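Local atomic coordinates of Glyco_hydro_cc domain-containing protein (Cryptococcus neoformans, PDB entry 6UBC), a protein that binds oligosaccharides as a member of glycoside hydrolase family 128 (subgroup VII), probably recognising beta-1,3-glucan fragments. Residues A[348-359]-A[395-406]. Numbering follows the deposited sequence.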
loop_
_atom_site.group_PDB
_atom_site.type_symbol
_atom_site.label_atom_id
_atom_site.label_comp_id
_atom_site.label_asym_id
_atom_site.label_seq_id
_atom_site.Cartn_x
_atom_site.Cartn_y
_atom_site.Cartn_z
ATOM N N MET A 348 -15.350 1.297 -10.593
ATOM C CA MET A 348 -14.596 2.562 -10.530
ATOM C C MET A 348 -15.324 3.571 -9.630
ATOM O O MET A 348 -14.632 4.372 -9.023
ATOM C CB MET A 348 -14.345 3.089 -11.939
ATOM C CG MET A 348 -13.400 2.190 -12.781
ATOM S SD MET A 348 -11.862 1.705 -11.914
ATOM C CE MET A 348 -12.292 0.051 -11.339
ATOM N N ASP A 349 -16.656 3.533 -9.521
ATOM C CA ASP A 349 -17.407 4.418 -8.578
ATOM C C ASP A 349 -16.908 4.233 -7.138
ATOM O O ASP A 349 -16.652 5.231 -6.459
ATOM C CB ASP A 349 -18.913 4.172 -8.612
ATOM C CG ASP A 349 -19.639 4.802 -9.803
ATOM O OD1 ASP A 349 -19.018 5.594 -10.554
ATOM O OD2 ASP A 349 -20.841 4.468 -9.995
ATOM N N GLY A 350 -16.674 2.994 -6.739
ATOM C CA GLY A 350 -16.172 2.662 -5.381
ATOM C C GLY A 350 -14.739 3.121 -5.196
ATOM O O GLY A 350 -14.398 3.607 -4.114
ATOM N N VAL A 351 -13.902 2.915 -6.221
ATOM C CA VAL A 351 -12.508 3.378 -6.223
ATOM C C VAL A 351 -12.542 4.896 -5.974
ATOM O O VAL A 351 -11.786 5.392 -5.160
ATOM C CB VAL A 351 -11.794 3.011 -7.535
ATOM C CG1 VAL A 351 -10.390 3.570 -7.541
ATOM C CG2 VAL A 351 -11.767 1.478 -7.783
ATOM N N LYS A 352 -13.382 5.610 -6.721
ATOM C CA LYS A 352 -13.450 7.070 -6.597
ATOM C C LYS A 352 -13.956 7.448 -5.219
ATOM O O LYS A 352 -13.435 8.387 -4.669
ATOM C CB LYS A 352 -14.305 7.664 -7.713
ATOM C CG LYS A 352 -13.661 7.614 -9.073
ATOM C CD LYS A 352 -14.679 7.860 -10.175
ATOM C CE LYS A 352 -14.031 8.171 -11.508
ATOM N NZ LYS A 352 -15.031 7.968 -12.595
ATOM N N THR A 353 -14.934 6.762 -4.681
ATOM C CA THR A 353 -15.391 7.033 -3.314
ATOM C C THR A 353 -14.197 7.027 -2.346
ATOM O O THR A 353 -14.063 7.919 -1.508
ATOM C CB THR A 353 -16.440 5.996 -2.925
ATOM O OG1 THR A 353 -17.552 6.175 -3.788
ATOM C CG2 THR A 353 -16.870 6.117 -1.488
ATOM N N ASP A 354 -13.338 6.019 -2.436
ATOM C CA ASP A 354 -12.187 5.922 -1.494
ATOM C C ASP A 354 -11.243 7.111 -1.691
ATOM O O ASP A 354 -10.836 7.741 -0.681
ATOM C CB ASP A 354 -11.419 4.610 -1.648
ATOM C CG ASP A 354 -12.106 3.343 -1.143
ATOM O OD1 ASP A 354 -13.157 3.429 -0.441
ATOM O OD2 ASP A 354 -11.565 2.249 -1.447
ATOM N N ILE A 355 -10.862 7.385 -2.952
ATOM C CA ILE A 355 -9.866 8.451 -3.230
ATOM C C ILE A 355 -10.455 9.794 -2.802
ATOM O O ILE A 355 -9.790 10.573 -2.079
ATOM C CB ILE A 355 -9.404 8.457 -4.681
ATOM C CG1 ILE A 355 -8.753 7.143 -5.085
ATOM C CG2 ILE A 355 -8.492 9.665 -4.871
ATOM C CD1 ILE A 355 -8.566 7.083 -6.546
ATOM N N ASP A 356 -11.720 10.020 -3.145
ATOM C CA ASP A 356 -12.409 11.267 -2.724
ATOM C C ASP A 356 -12.373 11.411 -1.208
ATOM O O ASP A 356 -12.074 12.520 -0.692
ATOM C CB ASP A 356 -13.842 11.323 -3.225
ATOM C CG ASP A 356 -14.019 11.512 -4.714
ATOM O OD1 ASP A 356 -13.063 11.799 -5.416
ATOM O OD2 ASP A 356 -15.124 11.344 -5.142
ATOM N N TYR A 357 -12.759 10.375 -0.451
ATOM C CA TYR A 357 -12.852 10.500 1.009
ATOM C C TYR A 357 -11.489 10.940 1.554
ATOM O O TYR A 357 -11.389 11.915 2.387
ATOM C CB TYR A 357 -13.372 9.222 1.674
ATOM C CG TYR A 357 -13.264 9.349 3.164
ATOM C CD1 TYR A 357 -14.140 10.129 3.893
ATOM C CD2 TYR A 357 -12.157 8.857 3.832
ATOM C CE1 TYR A 357 -13.970 10.346 5.245
ATOM C CE2 TYR A 357 -11.966 9.092 5.179
ATOM C CZ TYR A 357 -12.887 9.836 5.901
ATOM O OH TYR A 357 -12.674 10.091 7.224
ATOM N N TYR A 358 -10.425 10.238 1.158
ATOM C CA TYR A 358 -9.096 10.448 1.752
ATOM C C TYR A 358 -8.483 11.767 1.287
ATOM O O TYR A 358 -7.772 12.392 2.139
ATOM C CB TYR A 358 -8.194 9.227 1.561
ATOM C CG TYR A 358 -8.606 8.126 2.508
ATOM C CD1 TYR A 358 -8.280 8.188 3.857
ATOM C CD2 TYR A 358 -9.406 7.085 2.098
ATOM C CE1 TYR A 358 -8.648 7.198 4.751
ATOM C CE2 TYR A 358 -9.776 6.059 2.962
ATOM C CZ TYR A 358 -9.397 6.113 4.297
ATOM O OH TYR A 358 -9.777 5.145 5.184
ATOM N N TYR A 359 -8.701 12.150 0.029
ATOM C CA TYR A 359 -8.200 13.441 -0.491
ATOM C C TYR A 359 -8.984 14.615 0.135
ATOM O O TYR A 359 -8.371 15.558 0.692
ATOM C CB TYR A 359 -8.182 13.504 -2.017
ATOM C CG TYR A 359 -7.251 14.606 -2.440
ATOM C CD1 TYR A 359 -5.865 14.393 -2.391
ATOM C CD2 TYR A 359 -7.712 15.879 -2.716
ATOM C CE1 TYR A 359 -4.976 15.394 -2.751
ATOM C CE2 TYR A 359 -6.839 16.909 -3.023
ATOM C CZ TYR A 359 -5.479 16.658 -3.037
ATOM O OH TYR A 359 -4.596 17.627 -3.410
ATOM N N ASP A 395 -9.293 -0.986 -16.009
ATOM C CA ASP A 395 -10.009 0.232 -15.617
ATOM C C ASP A 395 -9.253 0.957 -14.509
ATOM O O ASP A 395 -9.151 2.202 -14.549
ATOM C CB ASP A 395 -11.441 -0.032 -15.174
ATOM C CG ASP A 395 -12.447 -0.365 -16.283
ATOM O OD1 ASP A 395 -12.108 -0.198 -17.445
ATOM O OD2 ASP A 395 -13.555 -0.794 -15.948
ATOM N N ILE A 396 -8.834 0.251 -13.458
ATOM C CA ILE A 396 -8.284 0.917 -12.265
ATOM C C ILE A 396 -6.896 1.470 -12.622
ATOM O O ILE A 396 -6.493 2.548 -12.106
ATOM C CB ILE A 396 -8.299 -0.023 -11.018
ATOM C CG1 ILE A 396 -8.321 0.849 -9.757
ATOM C CG2 ILE A 396 -7.158 -1.033 -11.005
ATOM C CD1 ILE A 396 -8.420 0.065 -8.450
ATOM N N VAL A 397 -6.137 0.761 -13.445
ATOM C CA VAL A 397 -4.782 1.250 -13.839
ATOM C C VAL A 397 -4.927 2.554 -14.639
ATOM O O VAL A 397 -4.253 3.557 -14.265
ATOM C CB VAL A 397 -3.989 0.170 -14.571
ATOM C CG1 VAL A 397 -2.777 0.799 -15.285
ATOM C CG2 VAL A 397 -3.567 -0.963 -13.616
ATOM N N ALA A 398 -5.875 2.616 -15.573
ATOM C CA ALA A 398 -6.197 3.856 -16.315
ATOM C C ALA A 398 -6.647 4.997 -15.400
ATOM O O ALA A 398 -6.122 6.141 -15.567
ATOM C CB ALA A 398 -7.209 3.570 -17.371
ATOM N N LEU A 399 -7.536 4.721 -14.455
ATOM C CA LEU A 399 -7.990 5.693 -13.464
ATOM C C LEU A 399 -6.786 6.210 -12.690
ATOM O O LEU A 399 -6.663 7.434 -12.527
ATOM C CB LEU A 399 -8.984 5.021 -12.515
ATOM C CG LEU A 399 -9.732 5.952 -11.577
ATOM C CD1 LEU A 399 -10.988 5.280 -11.085
ATOM C CD2 LEU A 399 -8.903 6.336 -10.355
ATOM N N PHE A 400 -5.982 5.336 -12.088
ATOM C CA PHE A 400 -4.880 5.779 -11.219
ATOM C C PHE A 400 -3.895 6.642 -12.040
ATOM O O PHE A 400 -3.473 7.684 -11.537
ATOM C CB PHE A 400 -4.137 4.599 -10.599
ATOM C CG PHE A 400 -4.875 3.834 -9.540
ATOM C CD1 PHE A 400 -5.846 4.397 -8.736
ATOM C CD2 PHE A 400 -4.604 2.494 -9.360
ATOM C CE1 PHE A 400 -6.434 3.672 -7.708
ATOM C CE2 PHE A 400 -5.224 1.760 -8.372
ATOM C CZ PHE A 400 -6.100 2.348 -7.501
ATOM N N GLU A 401 -3.541 6.194 -13.237
ATOM C CA GLU A 401 -2.552 6.956 -14.047
ATOM C C GLU A 401 -3.111 8.370 -14.306
ATOM O O GLU A 401 -2.360 9.362 -14.283
ATOM C CB GLU A 401 -2.217 6.167 -15.313
ATOM C CG GLU A 401 -1.366 4.959 -15.049
ATOM C CD GLU A 401 0.036 5.209 -14.505
ATOM O OE1 GLU A 401 0.519 6.394 -14.542
ATOM O OE2 GLU A 401 0.686 4.216 -14.041
ATOM N N SER A 402 -4.408 8.497 -14.515
ATOM C CA SER A 402 -4.981 9.799 -14.939
ATOM C C SER A 402 -5.270 10.677 -13.713
ATOM O O SER A 402 -5.492 11.876 -13.854
ATOM C CB SER A 402 -6.169 9.577 -15.820
ATOM O OG SER A 402 -7.224 9.153 -15.012
ATOM N N ASP A 403 -5.221 10.103 -12.511
ATOM C CA ASP A 403 -5.668 10.822 -11.303
ATOM C C ASP A 403 -4.451 11.450 -10.651
ATOM O O ASP A 403 -3.646 10.748 -9.987
ATOM C CB ASP A 403 -6.459 9.927 -10.353
ATOM C CG ASP A 403 -7.189 10.692 -9.261
ATOM O OD1 ASP A 403 -6.756 11.827 -8.913
ATOM O OD2 ASP A 403 -8.181 10.110 -8.739
ATOM N N ASP A 404 -4.359 12.766 -10.712
ATOM C CA ASP A 404 -3.212 13.473 -10.120
ATOM C C ASP A 404 -3.177 13.342 -8.602
ATOM O O ASP A 404 -2.105 13.650 -8.033
ATOM C CB ASP A 404 -3.285 14.971 -10.457
ATOM C CG ASP A 404 -2.835 15.223 -11.901
ATOM O OD1 ASP A 404 -2.513 14.211 -12.633
ATOM O OD2 ASP A 404 -2.744 16.426 -12.279
ATOM N N ARG A 405 -4.262 12.958 -7.933
ATOM C CA ARG A 405 -4.193 12.743 -6.465
ATOM C C ARG A 405 -3.417 11.451 -6.136
ATOM O O ARG A 405 -2.963 11.324 -4.977
ATOM C CB ARG A 405 -5.591 12.666 -5.860
ATOM C CG ARG A 405 -6.393 13.968 -5.912
ATOM C CD ARG A 405 -7.902 13.838 -5.746
ATOM N NE ARG A 405 -8.523 12.885 -6.669
ATOM C CZ ARG A 405 -9.768 12.443 -6.576
ATOM N NH1 ARG A 405 -10.573 12.919 -5.640
ATOM N NH2 ARG A 405 -10.233 11.543 -7.424
ATOM N N VAL A 406 -3.357 10.494 -7.057
ATOM C CA VAL A 406 -2.727 9.162 -6.764
ATOM C C VAL A 406 -1.293 9.219 -7.271
ATOM O O VAL A 406 -1.082 9.303 -8.506
ATOM C CB VAL A 406 -3.544 8.038 -7.401
ATOM C CG1 VAL A 406 -2.799 6.700 -7.277
ATOM C CG2 VAL A 406 -4.936 7.967 -6.764
HETATM O O HOH W 1 -13.323 10.976 -8.035
#
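The guanidinium of Arg405 lies with one face on Ile355, whose CG2 sits over its centre, 3.5 Å from CZ. Carboxylates meet its edge from both segments. NH1 of Arg405 gives a nearly straight bond to OD1 of Asp356 (2.7 Å, 173°), in the guanidinium plane and on the anti lone pair. Asp403 takes the side-on grip, with OD1 bound to NE and OD2 to NH2 of Arg405. The backbone N of Arg405 also reaches Asp403 OD1, closing an Asx turn. A water bridges Asp356 OD1 and Arg405 NH2. This salt-bridge network fixes the guanidinium's rotation. Chi1 of Arg405 sets CG over the Tyr359 face, 3.6 Å from the ring centroid in a CH-pi contact. The bend at chi3 (-53°) then turns the guanidinium back toward Ile355 and the carboxylates. Phe400 receives Ile355 CD1 at its ring edge, while Ile396 CG1, from its own helix, lies over one face toward the rim.

Leu399 is a knob among Met348, Val351, Lys352 and Ile355. Its CD1 lies 3.8 Å from Met348 SD. Val351 CG2 meets Ile396 CD1 at 3.7 Å.

The axes of segments 348-359 and 395-402 come within 10.8 Å and run in the same general direction, 34° apart. On the sheet side, Val351 rests on Ile343 of strand 339-345, and Ile396 and Phe400 on Phe371 and Val368 of strand 366-375. Such neighbouring outer helices over parallel strands are consistent with this family's (beta/alpha)8-type barrel.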